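Local coordinates for protein activated BY transcription factor SSRB (Salmonella enterica, PDB 2WNW) that is a glycosyl hydrolase family 30 protein, pairing a TIM-barrel domain with a beta-sandwich domain, at residues A[79-84]-A[365-370]. Sequence-based numbering, arbitrary orientation.
Sequences QEHNYT and HSWYGI
Trp367, on helix 365-374, and His81 lie face on face, a clear example of an aromatic pair joining the loop that leads into the second barrel strand, 85-90, to a helix that follows the last, 327-330. From CB of Trp367, CG anti to the backbone N (chi1 -171°) swings the indole off the helix toward the loop, where it lays one face against one face of the imidazole. CG and CD1 lie beyond the imidazole's edge, and NE1 comes in near its rim. CE2 and CZ2 face the ring itself, toward its rim, with CZ2 3.7 Å from CG of His81; CD2 falls outside its outline. CE3 rests over one face of Tyr368. The imidazole edge sits over the centre of the six-membered ring, about 3.1 Å above its plane, 3.7 Å from CZ3 at its closest. This offset stack has centroids 3.7 Å apart and planes at 8°. At the far rim CH2 approaches OE2 of Glu80 at 4.3 Å, edge-on; that carboxylate is salt-bridged to Arg375. Leu74 and Tyr75 also pack on the indole. Next to the stack, Tyr83 meets Ile370 nearly at a right angle, ring edge and OH against CG2 and CD1. Ring overlap and methyl packing thus carry most of this buried seam, while the carboxylate charge at its border is paired by Arg375.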
loop_
_atom_site.group_PDB
_atom_site.type_symbol
_atom_site.label_atom_id
_atom_site.label_comp_id
_atom_site.label_asym_id
_atom_site.label_seq_id
_atom_site.Cartn_x
_atom_site.Cartn_y
_atom_site.Cartn_z
ATOM N N GLN A 79 -23.732 -17.976 -13.616
ATOM C CA GLN A 79 -22.668 -18.846 -14.101
ATOM C C GLN A 79 -21.654 -18.087 -14.951
ATOM O O GLN A 79 -20.662 -18.657 -15.404
ATOM C CB GLN A 79 -23.252 -20.012 -14.904
ATOM C CG GLN A 79 -24.028 -21.003 -14.049
ATOM C CD GLN A 79 -25.343 -20.437 -13.545
ATOM O OE1 GLN A 79 -25.786 -20.756 -12.440
ATOM N NE2 GLN A 79 -25.982 -19.604 -14.361
ATOM N N GLU A 80 -21.909 -16.801 -15.171
ATOM C CA GLU A 80 -20.994 -15.970 -15.944
ATOM C C GLU A 80 -20.475 -14.846 -15.049
ATOM O O GLU A 80 -20.044 -15.105 -13.929
ATOM C CB GLU A 80 -21.692 -15.405 -17.185
ATOM C CG GLU A 80 -22.006 -16.458 -18.243
ATOM C CD GLU A 80 -20.765 -16.993 -18.945
ATOM O OE1 GLU A 80 -20.905 -17.945 -19.741
ATOM O OE2 GLU A 80 -19.655 -16.466 -18.713
ATOM N N HIS A 81 -20.523 -13.601 -15.517
ATOM C CA HIS A 81 -20.009 -12.511 -14.702
ATOM C C HIS A 81 -20.773 -12.235 -13.423
ATOM O O HIS A 81 -20.244 -11.604 -12.518
ATOM C CB HIS A 81 -19.869 -11.230 -15.524
ATOM C CG HIS A 81 -18.529 -11.093 -16.174
ATOM N ND1 HIS A 81 -17.974 -9.873 -16.491
ATOM C CD2 HIS A 81 -17.621 -12.028 -16.543
ATOM C CE1 HIS A 81 -16.779 -10.060 -17.023
ATOM N NE2 HIS A 81 -16.541 -11.359 -17.067
ATOM N N ASN A 82 -22.015 -12.704 -13.348
ATOM C CA ASN A 82 -22.815 -12.538 -12.139
ATOM C C ASN A 82 -22.780 -11.126 -11.549
ATOM O O ASN A 82 -22.591 -10.960 -10.347
ATOM C CB ASN A 82 -22.329 -13.548 -11.087
ATOM C CG ASN A 82 -23.170 -13.536 -9.827
ATOM O OD1 ASN A 82 -24.387 -13.700 -9.883
ATOM N ND2 ASN A 82 -22.521 -13.347 -8.679
ATOM N N TYR A 83 -22.959 -10.109 -12.389
ATOM C CA TYR A 83 -22.945 -8.734 -11.903
ATOM C C TYR A 83 -23.984 -8.553 -10.804
ATOM O O TYR A 83 -25.141 -8.945 -10.961
ATOM C CB TYR A 83 -23.205 -7.750 -13.051
ATOM C CG TYR A 83 -21.950 -7.255 -13.753
ATOM C CD1 TYR A 83 -22.014 -6.212 -14.679
ATOM C CD2 TYR A 83 -20.696 -7.804 -13.468
ATOM C CE1 TYR A 83 -20.867 -5.725 -15.299
ATOM C CE2 TYR A 83 -19.535 -7.320 -14.088
ATOM C CZ TYR A 83 -19.631 -6.279 -15.000
ATOM O OH TYR A 83 -18.497 -5.777 -15.602
ATOM N N THR A 84 -23.560 -7.951 -9.696
ATOM C CA THR A 84 -24.427 -7.738 -8.547
ATOM C C THR A 84 -24.663 -6.268 -8.210
ATOM O O THR A 84 -25.450 -5.950 -7.316
ATOM C CB THR A 84 -23.854 -8.455 -7.313
ATOM O OG1 THR A 84 -22.499 -8.034 -7.100
ATOM C CG2 THR A 84 -23.870 -9.956 -7.527
ATOM N N HIS A 365 -10.463 -6.928 -23.615
ATOM C CA HIS A 365 -9.649 -7.468 -22.527
ATOM C C HIS A 365 -10.217 -7.109 -21.154
ATOM O O HIS A 365 -10.196 -7.925 -20.232
ATOM C CB HIS A 365 -8.205 -6.955 -22.626
ATOM C CG HIS A 365 -7.359 -7.689 -23.625
ATOM N ND1 HIS A 365 -7.859 -8.177 -24.814
ATOM C CD2 HIS A 365 -6.036 -7.981 -23.628
ATOM C CE1 HIS A 365 -6.881 -8.735 -25.505
ATOM N NE2 HIS A 365 -5.765 -8.630 -24.809
ATOM N N SER A 366 -10.717 -5.886 -21.021
ATOM C CA SER A 366 -11.271 -5.425 -19.750
ATOM C C SER A 366 -12.384 -6.331 -19.223
ATOM O O SER A 366 -12.509 -6.518 -18.016
ATOM C CB SER A 366 -11.788 -3.992 -19.892
ATOM O OG SER A 366 -12.789 -3.917 -20.891
ATOM N N TRP A 367 -13.185 -6.901 -20.117
ATOM C CA TRP A 367 -14.266 -7.784 -19.687
ATOM C C TRP A 367 -13.684 -8.974 -18.922
ATOM O O TRP A 367 -14.197 -9.352 -17.872
ATOM C CB TRP A 367 -15.069 -8.291 -20.892
ATOM C CG TRP A 367 -16.324 -9.040 -20.509
ATOM C CD1 TRP A 367 -17.533 -8.497 -20.175
ATOM C CD2 TRP A 367 -16.478 -10.462 -20.397
ATOM N NE1 TRP A 367 -18.434 -9.494 -19.862
ATOM C CE2 TRP A 367 -17.811 -10.710 -19.988
ATOM C CE3 TRP A 367 -15.620 -11.553 -20.599
ATOM C CZ2 TRP A 367 -18.305 -12.005 -19.778
ATOM C CZ3 TRP A 367 -16.110 -12.841 -20.390
ATOM C CH2 TRP A 367 -17.443 -13.053 -19.983
ATOM N N TYR A 368 -12.607 -9.557 -19.445
ATOM C CA TYR A 368 -11.975 -10.698 -18.784
ATOM C C TYR A 368 -11.255 -10.265 -17.512
ATOM O O TYR A 368 -11.214 -11.009 -16.536
ATOM C CB TYR A 368 -10.990 -11.402 -19.723
ATOM C CG TYR A 368 -11.635 -11.917 -20.986
ATOM C CD1 TYR A 368 -11.610 -11.167 -22.161
ATOM C CD2 TYR A 368 -12.313 -13.136 -20.994
ATOM C CE1 TYR A 368 -12.246 -11.616 -23.313
ATOM C CE2 TYR A 368 -12.955 -13.594 -22.143
ATOM C CZ TYR A 368 -12.919 -12.829 -23.296
ATOM O OH TYR A 368 -13.570 -13.265 -24.426
ATOM N N GLY A 369 -10.696 -9.055 -17.528
ATOM C CA GLY A 369 -10.009 -8.543 -16.355
ATOM C C GLY A 369 -10.978 -8.407 -15.194
ATOM O O GLY A 369 -10.691 -8.836 -14.080
ATOM N N ILE A 370 -12.128 -7.796 -15.451
ATOM C CA ILE A 370 -13.144 -7.629 -14.417
ATOM C C ILE A 370 -13.579 -9.020 -13.957
ATOM O O ILE A 370 -13.831 -9.246 -12.778
ATOM C CB ILE A 370 -14.367 -6.867 -14.971
ATOM C CG1 ILE A 370 -13.959 -5.436 -15.340
ATOM C CG2 ILE A 370 -15.494 -6.859 -13.953
ATOM C CD1 ILE A 370 -15.046 -4.659 -16.061
#